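Local coordinates for phosphate-binding protein PstS 2 (Streptococcus pneumoniae, PDB 4H1X), which probably captures phosphate outside the membrane, as the solute-binding component of the PstSACB ABC transporter complex, for import into the cell, at residues G56-V61 with K78-L83; N66-I71 with T259-I264; I186-N191 with I207-R212; A195-V200 with R212-E217. One frame throughout, in Å; residues are numbered along the deposited sequence.

Contact 1: G56-V61 with K78-L83; sequences GVLSAV and KSVKAL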
loop_
_atom_site.group_PDB
_atom_site.type_symbol
_atom_site.label_atom_id
_atom_site.label_comp_id
_atom_site.label_asym_id
_atom_site.label_seq_id
_atom_site.Cartn_x
_atom_site.Cartn_y
_atom_site.Cartn_z
ATOM N N GLY A 56 5.897 -6.572 -14.044
ATOM C CA GLY A 56 5.570 -6.094 -15.378
ATOM C C GLY A 56 5.964 -4.637 -15.549
ATOM O O GLY A 56 6.537 -4.271 -16.581
ATOM N N VAL A 57 5.703 -3.808 -14.503
ATOM C CA VAL A 57 6.089 -2.379 -14.519
ATOM C C VAL A 57 7.624 -2.304 -14.596
ATOM O O VAL A 57 8.141 -1.647 -15.498
ATOM C CB VAL A 57 5.518 -1.521 -13.349
ATOM C CG1 VAL A 57 6.068 -0.092 -13.414
ATOM C CG2 VAL A 57 3.994 -1.467 -13.414
ATOM N N LEU A 58 8.336 -3.040 -13.719
ATOM C CA LEU A 58 9.817 -3.086 -13.694
ATOM C C LEU A 58 10.392 -3.453 -15.052
ATOM O O LEU A 58 11.282 -2.754 -15.531
ATOM C CB LEU A 58 10.349 -4.061 -12.630
ATOM C CG LEU A 58 10.196 -3.598 -11.186
ATOM C CD1 LEU A 58 10.502 -4.718 -10.224
ATOM C CD2 LEU A 58 11.066 -2.407 -10.895
ATOM N N SER A 59 9.850 -4.499 -15.696
ATOM C CA SER A 59 10.293 -4.965 -17.013
ATOM C C SER A 59 10.076 -3.885 -18.092
ATOM O O SER A 59 10.960 -3.673 -18.930
ATOM C CB SER A 59 9.549 -6.244 -17.396
ATOM O OG SER A 59 9.835 -6.606 -18.740
ATOM N N ALA A 60 8.875 -3.264 -18.111
ATOM C CA ALA A 60 8.537 -2.232 -19.086
ATOM C C ALA A 60 9.445 -1.004 -18.926
ATOM O O ALA A 60 9.879 -0.432 -19.929
ATOM C CB ALA A 60 7.081 -1.828 -18.937
ATOM N N VAL A 61 9.706 -0.572 -17.670
ATOM C CA VAL A 61 10.556 0.619 -17.439
ATOM C C VAL A 61 12.027 0.289 -17.785
ATOM O O VAL A 61 12.673 1.054 -18.500
ATOM C CB VAL A 61 10.404 1.147 -15.997
ATOM C CG1 VAL A 61 11.443 2.224 -15.704
ATOM C CG2 VAL A 61 8.985 1.674 -15.758
ATOM N N LYS A 78 17.911 -2.253 -8.606
ATOM C CA LYS A 78 18.939 -1.513 -9.354
ATOM C C LYS A 78 18.660 -1.463 -10.887
ATOM O O LYS A 78 19.351 -0.721 -11.581
ATOM C CB LYS A 78 20.324 -2.149 -9.114
ATOM C CG LYS A 78 20.439 -3.576 -9.662
ATOM C CD LYS A 78 21.830 -4.171 -9.549
ATOM C CE LYS A 78 21.795 -5.672 -9.742
ATOM N NZ LYS A 78 21.453 -6.063 -11.140
ATOM N N SER A 79 17.679 -2.257 -11.397
ATOM C CA SER A 79 17.352 -2.328 -12.825
ATOM C C SER A 79 16.573 -1.092 -13.303
ATOM O O SER A 79 16.405 -0.889 -14.511
ATOM C CB SER A 79 16.564 -3.597 -13.120
ATOM O OG SER A 79 17.368 -4.738 -12.875
ATOM N N VAL A 80 16.080 -0.287 -12.358
ATOM C CA VAL A 80 15.356 0.950 -12.659
ATOM C C VAL A 80 15.857 2.037 -11.692
ATOM O O VAL A 80 16.536 1.726 -10.699
ATOM C CB VAL A 80 13.808 0.798 -12.603
ATOM C CG1 VAL A 80 13.268 -0.203 -13.632
ATOM C CG2 VAL A 80 13.338 0.449 -11.198
ATOM N N LYS A 81 15.468 3.291 -11.938
ATOM C CA LYS A 81 15.876 4.397 -11.073
ATOM C C LYS A 81 14.648 5.080 -10.438
ATOM O O LYS A 81 13.759 5.508 -11.163
ATOM C CB LYS A 81 16.688 5.408 -11.877
ATOM C CG LYS A 81 17.135 6.604 -11.040
ATOM C CD LYS A 81 18.175 7.460 -11.729
ATOM C CE LYS A 81 17.595 8.424 -12.713
ATOM N NZ LYS A 81 18.632 9.379 -13.210
ATOM N N ALA A 82 14.610 5.190 -9.112
ATOM C CA ALA A 82 13.504 5.888 -8.438
ATOM C C ALA A 82 13.760 7.401 -8.497
ATOM O O ALA A 82 14.869 7.876 -8.177
ATOM C CB ALA A 82 13.344 5.430 -6.989
ATOM N N LEU A 83 12.734 8.156 -8.936
ATOM C CA LEU A 83 12.815 9.609 -8.958
ATOM C C LEU A 83 12.658 10.159 -7.557
ATOM O O LEU A 83 11.950 9.573 -6.737
ATOM C CB LEU A 83 11.708 10.217 -9.857
ATOM C CG LEU A 83 11.794 9.971 -11.370
ATOM C CD1 LEU A 83 10.572 10.565 -12.089
ATOM C CD2 LEU A 83 13.067 10.536 -11.959
#
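Val80 fits against Leu58 and Val61, one turn apart on helix 54-63, and the trio illustrates how a helix packs against the sheet of an alpha/beta lobe in a type II periplasmic binding protein. The helix connects strand 49-51 to strand 67-72, while Val80 is on the chain leading into strand 81-85. The two methyls of Val80 have different nearest partners. CG2 reaches Leu58 CD2 at 3.7 Å; CG1, turned anti to the carbonyl carbon (chi1 -62°), meets Val61 CG1, also at 3.7 Å. In both pairs the side chains are set nearly perpendicular, so they touch through methyl ends rather than lying alongside.

The two helix residues arrive differently. Val61 points from its backbone toward the other segment, with CG1 anti to the backbone N (chi1 171°), whereas Leu58 leaves the helix more tangentially and only its CD2 branch comes back to Val80. The helix is also anchored on the sheet: Val57 and Ala60 pack on Ile14, and Leu58 on Ile71. Val80 rests in turn on Val235, and the next residue, Lys81, makes backbone hydrogen bonds to Val236. Besides the methyl contacts, the carbonyl oxygen Leu58 O lies 3.7 Å from Val80 CG1, a van der Waals approach at the helix surface.

Contact 2: N66-I71 with T259-I264; sequences NAIGYI and TTWDKI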
loop_
_atom_site.group_PDB
_atom_site.type_symbol
_atom_site.label_atom_id
_atom_site.label_comp_id
_atom_site.label_asym_id
_atom_site.label_seq_id
_atom_site.Cartn_x
_atom_site.Cartn_y
_atom_site.Cartn_z
ATOM N N ASN A 66 12.408 5.712 -22.468
ATOM C CA ASN A 66 11.465 6.824 -22.259
ATOM C C ASN A 66 10.327 6.518 -21.290
ATOM O O ASN A 66 9.420 7.352 -21.144
ATOM C CB ASN A 66 10.832 7.202 -23.595
ATOM C CG ASN A 66 11.787 7.797 -24.599
ATOM O OD1 ASN A 66 12.755 8.480 -24.254
ATOM N ND2 ASN A 66 11.503 7.588 -25.874
ATOM N N ALA A 67 10.352 5.350 -20.632
ATOM C CA ALA A 67 9.204 4.978 -19.819
ATOM C C ALA A 67 9.265 5.505 -18.379
ATOM O O ALA A 67 10.335 5.818 -17.840
ATOM C CB ALA A 67 9.032 3.453 -19.817
ATOM N N ILE A 68 8.083 5.617 -17.773
ATOM C CA ILE A 68 7.910 5.972 -16.369
ATOM C C ILE A 68 6.760 5.143 -15.814
ATOM O O ILE A 68 5.738 4.963 -16.495
ATOM C CB ILE A 68 7.691 7.499 -16.148
ATOM C CG1 ILE A 68 7.737 7.873 -14.633
ATOM C CG2 ILE A 68 6.386 8.018 -16.820
ATOM C CD1 ILE A 68 7.663 9.393 -14.434
ATOM N N GLY A 69 6.920 4.672 -14.586
ATOM C CA GLY A 69 5.883 3.864 -13.949
ATOM C C GLY A 69 5.945 4.016 -12.445
ATOM O O GLY A 69 6.759 4.791 -11.926
ATOM N N TYR A 70 5.060 3.297 -11.739
ATOM C CA TYR A 70 5.061 3.354 -10.283
ATOM C C TYR A 70 4.982 1.933 -9.734
ATOM O O TYR A 70 4.301 1.073 -10.309
ATOM C CB TYR A 70 3.939 4.244 -9.710
ATOM C CG TYR A 70 2.579 3.931 -10.303
ATOM C CD1 TYR A 70 1.811 2.870 -9.821
ATOM C CD2 TYR A 70 2.051 4.701 -11.336
ATOM C CE1 TYR A 70 0.574 2.555 -10.392
ATOM C CE2 TYR A 70 0.824 4.390 -11.916
ATOM C CZ TYR A 70 0.078 3.334 -11.428
ATOM O OH TYR A 70 -1.134 3.047 -12.014
ATOM N N ILE A 71 5.699 1.688 -8.642
ATOM C CA ILE A 71 5.728 0.381 -7.973
ATOM C C ILE A 71 5.758 0.561 -6.464
ATOM O O ILE A 71 6.148 1.630 -5.951
ATOM C CB ILE A 71 7.009 -0.443 -8.396
ATOM C CG1 ILE A 71 8.327 0.307 -7.972
ATOM C CG2 ILE A 71 7.017 -0.840 -9.902
ATOM C CD1 ILE A 71 9.674 -0.385 -8.220
ATOM N N THR A 259 4.280 15.727 -21.783
ATOM C CA THR A 259 4.542 14.526 -22.587
ATOM C C THR A 259 5.961 14.356 -23.120
ATOM O O THR A 259 6.208 13.378 -23.834
ATOM C CB THR A 259 3.579 14.523 -23.792
ATOM O OG1 THR A 259 3.861 15.667 -24.594
ATOM C CG2 THR A 259 2.108 14.534 -23.375
ATOM N N THR A 260 6.872 15.300 -22.851
ATOM C CA THR A 260 8.247 15.154 -23.342
ATOM C C THR A 260 9.220 15.292 -22.191
ATOM O O THR A 260 8.988 16.084 -21.281
ATOM C CB THR A 260 8.552 16.142 -24.467
ATOM O OG1 THR A 260 8.173 17.443 -24.037
ATOM C CG2 THR A 260 7.846 15.780 -25.766
ATOM N N TRP A 261 10.317 14.517 -22.234
ATOM C CA TRP A 261 11.312 14.512 -21.162
ATOM C C TRP A 261 12.083 15.822 -21.015
ATOM O O TRP A 261 12.450 16.158 -19.888
ATOM C CB TRP A 261 12.288 13.341 -21.342
ATOM C CG TRP A 261 11.679 12.058 -20.867
ATOM C CD1 TRP A 261 11.242 11.019 -21.632
ATOM C CD2 TRP A 261 11.338 11.737 -19.517
ATOM N NE1 TRP A 261 10.695 10.040 -20.832
ATOM C CE2 TRP A 261 10.738 10.456 -19.530
ATOM C CE3 TRP A 261 11.498 12.399 -18.285
ATOM C CZ2 TRP A 261 10.283 9.836 -18.370
ATOM C CZ3 TRP A 261 11.055 11.771 -17.130
ATOM C CH2 TRP A 261 10.432 10.516 -17.183
ATOM N N ASP A 262 12.263 16.590 -22.107
ATOM C CA ASP A 262 12.984 17.874 -22.047
ATOM C C ASP A 262 12.287 18.893 -21.101
ATOM O O ASP A 262 12.949 19.817 -20.636
ATOM C CB ASP A 262 13.191 18.466 -23.461
ATOM C CG ASP A 262 11.957 18.959 -24.190
ATOM O OD1 ASP A 262 10.867 18.412 -23.949
ATOM O OD2 ASP A 262 12.095 19.862 -25.051
ATOM N N LYS A 263 10.976 18.697 -20.789
ATOM C CA LYS A 263 10.227 19.580 -19.886
ATOM C C LYS A 263 10.582 19.295 -18.414
ATOM O O LYS A 263 10.251 20.094 -17.528
ATOM C CB LYS A 263 8.713 19.447 -20.119
ATOM C CG LYS A 263 8.082 20.671 -20.791
ATOM C CD LYS A 263 7.405 21.595 -19.773
ATOM C CE LYS A 263 6.962 22.909 -20.375
ATOM N NZ LYS A 263 6.287 23.778 -19.378
ATOM N N ILE A 264 11.263 18.160 -18.151
ATOM C CA ILE A 264 11.697 17.751 -16.811
ATOM C C ILE A 264 13.195 18.073 -16.703
ATOM O O ILE A 264 14.013 17.444 -17.383
ATOM C CB ILE A 264 11.378 16.247 -16.519
ATOM C CG1 ILE A 264 9.861 15.905 -16.694
ATOM C CG2 ILE A 264 11.935 15.796 -15.153
ATOM C CD1 ILE A 264 8.876 16.601 -15.747
#
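The indole nitrogen Trp261 NE1 donates to the backbone carbonyl Asn66 O at 3.0 Å. The bond is fairly straight at the hydrogen (161°), and the oxygen sits in the ring plane, at the indole edge. Seen from the acceptor, the donor stands 43° above the carbonyl plane, so the approach does not follow a lone pair. The Asn66 side chain adds a loose contact, with OD1 4.0 Å from Trp261 CD1.

At the six-membered end of the indole, Ile68 CD1 approaches CH2 to 4.1 Å. Ile68 holds CG1 anti to its backbone N (chi1 -171°), which carries CD1 out to the far end of the ring. Ile11, Asn240 and Val236 also touch the indole. The backbone of Trp261 belongs to the short 3-10 turn 261-263, where Ile264 N bonds to Trp261 O at 2.9 Å. Just before the turn, Thr260 OG1 donates to Asp262 OD1, also at 2.9 Å.

A residue near the chain's C-terminus is thereby joined to the start of strand 67-72, which runs parallel to strand 12-16 and antiparallel to strand 223-236, a mixed sheet of the kind found in the lobes of type II periplasmic binding proteins.

Contact 3: I186-N191 with I207-R212; sequences IDITSN and IGMVSR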
loop_
_atom_site.group_PDB
_atom_site.type_symbol
_atom_site.label_atom_id
_atom_site.label_comp_id
_atom_site.label_asym_id
_atom_site.label_seq_id
_atom_site.Cartn_x
_atom_site.Cartn_y
_atom_site.Cartn_z
ATOM N N ILE A 186 -7.758 -18.814 10.112
ATOM C CA ILE A 186 -7.906 -17.388 9.792
ATOM C C ILE A 186 -8.394 -17.288 8.350
ATOM O O ILE A 186 -7.686 -17.723 7.452
ATOM C CB ILE A 186 -6.601 -16.558 10.041
ATOM C CG1 ILE A 186 -6.159 -16.591 11.549
ATOM C CG2 ILE A 186 -6.818 -15.107 9.567
ATOM C CD1 ILE A 186 -4.740 -15.983 11.864
ATOM N N ASP A 187 -9.594 -16.734 8.140
ATOM C CA ASP A 187 -10.171 -16.477 6.823
ATOM C C ASP A 187 -9.898 -15.016 6.470
ATOM O O ASP A 187 -10.159 -14.117 7.292
ATOM C CB ASP A 187 -11.689 -16.711 6.817
ATOM C CG ASP A 187 -12.207 -18.140 6.892
ATOM O OD1 ASP A 187 -11.384 -19.068 7.016
ATOM O OD2 ASP A 187 -13.436 -18.324 6.824
ATOM N N ILE A 188 -9.367 -14.771 5.284
ATOM C CA ILE A 188 -9.092 -13.403 4.891
ATOM C C ILE A 188 -9.936 -13.106 3.665
ATOM O O ILE A 188 -9.744 -13.749 2.627
ATOM C CB ILE A 188 -7.580 -13.196 4.632
ATOM C CG1 ILE A 188 -6.757 -13.491 5.917
ATOM C CG2 ILE A 188 -7.337 -11.779 4.081
ATOM C CD1 ILE A 188 -5.281 -13.751 5.731
ATOM N N THR A 189 -10.829 -12.122 3.771
ATOM C CA THR A 189 -11.696 -11.752 2.668
ATOM C C THR A 189 -11.242 -10.440 2.082
ATOM O O THR A 189 -11.187 -9.430 2.798
ATOM C CB THR A 189 -13.152 -11.681 3.137
ATOM O OG1 THR A 189 -13.547 -12.961 3.625
ATOM C CG2 THR A 189 -14.099 -11.231 2.024
ATOM N N SER A 190 -10.918 -10.454 0.785
ATOM C CA SER A 190 -10.521 -9.262 0.055
ATOM C C SER A 190 -11.735 -8.684 -0.651
ATOM O O SER A 190 -12.378 -9.385 -1.433
ATOM C CB SER A 190 -9.457 -9.600 -0.987
ATOM O OG SER A 190 -8.310 -10.158 -0.384
ATOM N N ASN A 191 -12.058 -7.427 -0.370
ATOM C CA ASN A 191 -13.150 -6.749 -1.072
ATOM C C ASN A 191 -12.770 -5.265 -1.241
ATOM O O ASN A 191 -12.470 -4.833 -2.358
ATOM C CB ASN A 191 -14.520 -6.989 -0.413
ATOM C CG ASN A 191 -14.564 -6.984 1.102
ATOM O OD1 ASN A 191 -13.756 -6.337 1.778
ATOM N ND2 ASN A 191 -15.539 -7.678 1.658
ATOM N N ILE A 207 -11.656 -8.417 12.398
ATOM C CA ILE A 207 -10.683 -7.359 12.107
ATOM C C ILE A 207 -10.899 -6.887 10.672
ATOM O O ILE A 207 -11.127 -7.718 9.773
ATOM C CB ILE A 207 -9.241 -7.914 12.305
ATOM C CG1 ILE A 207 -9.020 -8.387 13.780
ATOM C CG2 ILE A 207 -8.166 -6.875 11.940
ATOM C CD1 ILE A 207 -7.786 -9.335 13.975
ATOM N N GLY A 208 -10.794 -5.581 10.479
ATOM C CA GLY A 208 -10.907 -4.974 9.156
ATOM C C GLY A 208 -9.559 -4.495 8.669
ATOM O O GLY A 208 -8.691 -4.151 9.483
HETATM N N MSE A 209 -9.382 -4.460 7.342
HETATM C CA MSE A 209 -8.163 -4.004 6.672
HETATM C C MSE A 209 -8.516 -2.799 5.824
HETATM O O MSE A 209 -9.409 -2.881 4.979
HETATM C CB MSE A 209 -7.528 -5.086 5.782
HETATM C CG MSE A 209 -7.318 -6.423 6.460
HETATM SE SE MSE A 209 -6.567 -7.706 5.161
HETATM C CE MSE A 209 -8.094 -8.009 3.991
ATOM N N VAL A 210 -7.828 -1.689 6.061
ATOM C CA VAL A 210 -8.096 -0.384 5.432
ATOM C C VAL A 210 -6.758 0.176 4.958
ATOM O O VAL A 210 -5.884 0.408 5.781
ATOM C CB VAL A 210 -8.823 0.546 6.456
ATOM C CG1 VAL A 210 -9.057 1.944 5.864
ATOM C CG2 VAL A 210 -10.154 -0.070 6.927
ATOM N N SER A 211 -6.585 0.394 3.640
ATOM C CA SER A 211 -5.283 0.859 3.113
ATOM C C SER A 211 -5.254 2.389 2.906
ATOM O O SER A 211 -4.672 2.885 1.938
ATOM C CB SER A 211 -4.971 0.136 1.801
ATOM O OG SER A 211 -6.127 0.183 0.977
ATOM N N ARG A 212 -5.855 3.132 3.840
ATOM C CA ARG A 212 -5.929 4.597 3.794
ATOM C C ARG A 212 -6.347 5.102 5.152
ATOM O O ARG A 212 -6.683 4.294 6.022
ATOM C CB ARG A 212 -6.974 5.039 2.736
ATOM C CG ARG A 212 -8.367 4.434 2.947
ATOM C CD ARG A 212 -9.465 5.063 2.092
ATOM N NE ARG A 212 -10.730 4.310 2.140
ATOM C CZ ARG A 212 -11.607 4.369 3.146
ATOM N NH1 ARG A 212 -11.363 5.129 4.204
ATOM N NH2 ARG A 212 -12.736 3.660 3.099
#
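Met209, present as selenomethionine, touches Ile188 and Thr189 chiefly through its terminal methyl, and it does so across an intervening strand. Strands 183-190 and 207-210 both run parallel to strand 155-162, which lies between them, and helix 193-202 links the two in a beta-alpha-beta crossover. This strand order is the one expected in a lobe of a type II periplasmic binding protein. With a whole strand in between, the closest CA atoms, those of Ile188 and Ile207, are still 9.5 Å apart, and the long methionine side chain bridges the distance.

CE of Met209 meets Ile188 CG2 at 3.8 Å. The methionine runs out and then bends at its last torsion (chi3 -71°), which turns the methyl toward strand 183-190. Ile188 offers CG2 by placing it anti to the backbone N, and the two side chains meet almost at right angles.

Around this reach lies a second shell. Val160 of the central strand lies against Met209, and helix 164-180 contributes Ser167 and Met170, with Met170 touching Ile188 as well. Thr189 is held in place by backbone hydrogen bonds to Val160 and Gly162. Its carbonyl takes part too: Thr189 O lies 3.6 Å from Met209 CE, slightly nearer than the isoleucine methyl.

Contact 4: A195-V200 with R212-E217; sequences AGITAV and RELTPE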
loop_
_atom_site.group_PDB
_atom_site.type_symbol
_atom_site.label_atom_id
_atom_site.label_comp_id
_atom_site.label_asym_id
_atom_site.label_seq_id
_atom_site.Cartn_x
_atom_site.Cartn_y
_atom_site.Cartn_z
ATOM N N ALA A 195 -15.876 -1.947 2.750
ATOM C CA ALA A 195 -16.533 -3.216 3.111
ATOM C C ALA A 195 -15.938 -3.829 4.396
ATOM O O ALA A 195 -16.686 -4.359 5.206
ATOM C CB ALA A 195 -16.459 -4.214 1.962
ATOM N N GLY A 196 -14.637 -3.650 4.613
ATOM C CA GLY A 196 -13.963 -4.108 5.828
ATOM C C GLY A 196 -14.453 -3.355 7.063
ATOM O O GLY A 196 -14.739 -3.960 8.105
ATOM N N ILE A 197 -14.542 -2.015 6.962
ATOM C CA ILE A 197 -15.041 -1.184 8.079
ATOM C C ILE A 197 -16.479 -1.615 8.434
ATOM O O ILE A 197 -16.796 -1.841 9.610
ATOM C CB ILE A 197 -14.972 0.328 7.690
ATOM C CG1 ILE A 197 -13.509 0.775 7.585
ATOM C CG2 ILE A 197 -15.753 1.201 8.699
ATOM C CD1 ILE A 197 -13.291 2.048 6.792
ATOM N N THR A 198 -17.346 -1.725 7.410
ATOM C CA THR A 198 -18.747 -2.128 7.592
ATOM C C THR A 198 -18.827 -3.518 8.281
ATOM O O THR A 198 -19.599 -3.679 9.229
ATOM C CB THR A 198 -19.466 -2.095 6.257
ATOM O OG1 THR A 198 -19.506 -0.736 5.802
ATOM C CG2 THR A 198 -20.892 -2.651 6.334
ATOM N N ALA A 199 -17.993 -4.483 7.837
ATOM C CA ALA A 199 -17.978 -5.849 8.371
ATOM C C ALA A 199 -17.628 -5.833 9.849
ATOM O O ALA A 199 -18.272 -6.534 10.627
ATOM C CB ALA A 199 -16.988 -6.709 7.593
ATOM N N VAL A 200 -16.678 -4.971 10.259
ATOM C CA VAL A 200 -16.292 -4.894 11.673
ATOM C C VAL A 200 -17.473 -4.326 12.489
ATOM O O VAL A 200 -17.836 -4.895 13.510
ATOM C CB VAL A 200 -14.991 -4.073 11.889
ATOM C CG1 VAL A 200 -14.770 -3.754 13.368
ATOM C CG2 VAL A 200 -13.779 -4.803 11.326
ATOM N N ARG A 212 -5.855 3.132 3.840
ATOM C CA ARG A 212 -5.929 4.597 3.794
ATOM C C ARG A 212 -6.347 5.102 5.152
ATOM O O ARG A 212 -6.683 4.294 6.022
ATOM C CB ARG A 212 -6.974 5.039 2.736
ATOM C CG ARG A 212 -8.367 4.434 2.947
ATOM C CD ARG A 212 -9.465 5.063 2.092
ATOM N NE ARG A 212 -10.730 4.310 2.140
ATOM C CZ ARG A 212 -11.607 4.369 3.146
ATOM N NH1 ARG A 212 -11.363 5.129 4.204
ATOM N NH2 ARG A 212 -12.736 3.660 3.099
ATOM N N GLU A 213 -6.358 6.420 5.334
ATOM C CA GLU A 213 -6.839 6.997 6.582
ATOM C C GLU A 213 -8.349 6.762 6.645
ATOM O O GLU A 213 -9.002 6.694 5.595
ATOM C CB GLU A 213 -6.488 8.500 6.640
ATOM C CG GLU A 213 -6.633 9.142 8.013
ATOM C CD GLU A 213 -6.378 10.639 8.083
ATOM O OE1 GLU A 213 -5.898 11.216 7.081
ATOM O OE2 GLU A 213 -6.708 11.245 9.129
ATOM N N LEU A 214 -8.901 6.608 7.845
ATOM C CA LEU A 214 -10.357 6.441 7.995
ATOM C C LEU A 214 -10.968 7.830 8.076
ATOM O O LEU A 214 -10.339 8.732 8.613
ATOM C CB LEU A 214 -10.672 5.665 9.282
ATOM C CG LEU A 214 -10.637 4.130 9.218
ATOM C CD1 LEU A 214 -9.219 3.626 9.154
ATOM C CD2 LEU A 214 -11.295 3.554 10.451
ATOM N N THR A 215 -12.180 8.004 7.587
ATOM C CA THR A 215 -12.891 9.283 7.712
ATOM C C THR A 215 -13.390 9.413 9.144
ATOM O O THR A 215 -13.566 8.380 9.807
ATOM C CB THR A 215 -14.076 9.329 6.728
ATOM O OG1 THR A 215 -15.072 8.387 7.143
ATOM C CG2 THR A 215 -13.656 9.109 5.279
ATOM N N PRO A 216 -13.734 10.625 9.624
ATOM C CA PRO A 216 -14.296 10.743 10.984
ATOM C C PRO A 216 -15.520 9.825 11.178
ATOM O O PRO A 216 -15.631 9.186 12.222
ATOM C CB PRO A 216 -14.672 12.218 11.075
ATOM C CG PRO A 216 -13.691 12.900 10.152
ATOM C CD PRO A 216 -13.558 11.957 8.994
ATOM N N GLU A 217 -16.402 9.696 10.152
ATOM C CA GLU A 217 -17.592 8.829 10.260
ATOM C C GLU A 217 -17.183 7.341 10.374
ATOM O O GLU A 217 -17.739 6.605 11.200
ATOM C CB GLU A 217 -18.539 9.042 9.062
ATOM C CG GLU A 217 -19.919 8.429 9.269
ATOM C CD GLU A 217 -20.962 8.586 8.170
ATOM O OE1 GLU A 217 -20.844 9.515 7.337
ATOM O OE2 GLU A 217 -21.936 7.797 8.179
#
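Helix 193-202, the connecting helix of a beta-alpha-beta crossover, meets the loop that follows strand 207-210 through a single side-chain end: CD1 of Ile197 reaches both Arg212 and Leu214. It lies 4.2 Å from Leu214 CG and 4.1 Å from Arg212 NH2, oblique to the guanidinium plane. Ile197 and Leu214 run antiparallel alongside one another, whereas the arginine lies roughly perpendicular to the isoleucine. Leu214 also packs on Val109 and Ile197 on Leu222, so the aliphatic contact belongs to a wider apolar layer.

In this type II binding-protein lobe the chain leaves strand 207-210 and the loop returns to the side of the helix, where the Arg212 side chain meets it. Its CG sits between the backbone N and the carbonyl carbon (chi1 55°), and the chain is extended from there to NE, which carries the guanidinium to the helix. NH1 donates to Glu213 O at 3.2 Å and 146°, with the acceptor close to the guanidinium plane; the same nitrogen forms a salt bridge with Glu218 OE1, and together the two partners probably restrain the rotation of the group.

That carboxylate oxygen is shared. Glu218 OE1 also accepts from Thr215 N, and Thr215, at the N-cap of helix 216-219, uses its side chain to cap a backbone N beyond Glu217, in the manner of a capping box.

The four contacts fall into two groups on opposite sides of the chain's centre, as befits a two-lobed binding protein. Contacts 1 and 2 adjoin, their centres 12 Å apart, and touch where Leu58 CD2 meets Ile71 CD1 at 3.6 Å. Contacts 3 and 4, with centres 11 Å apart, share Arg212 and meet where Val210 CG2 lies 3.5 Å from Ile197 CG1, joining strand to crossover helix. Between the groups nothing touches: the centres of contacts 1 and 3 are 29 Å apart. Along the sequence, contacts 3 and 4 are both nested in the loop closed by contact 2. In this family phosphate is expected to bind in the cleft between the lobes.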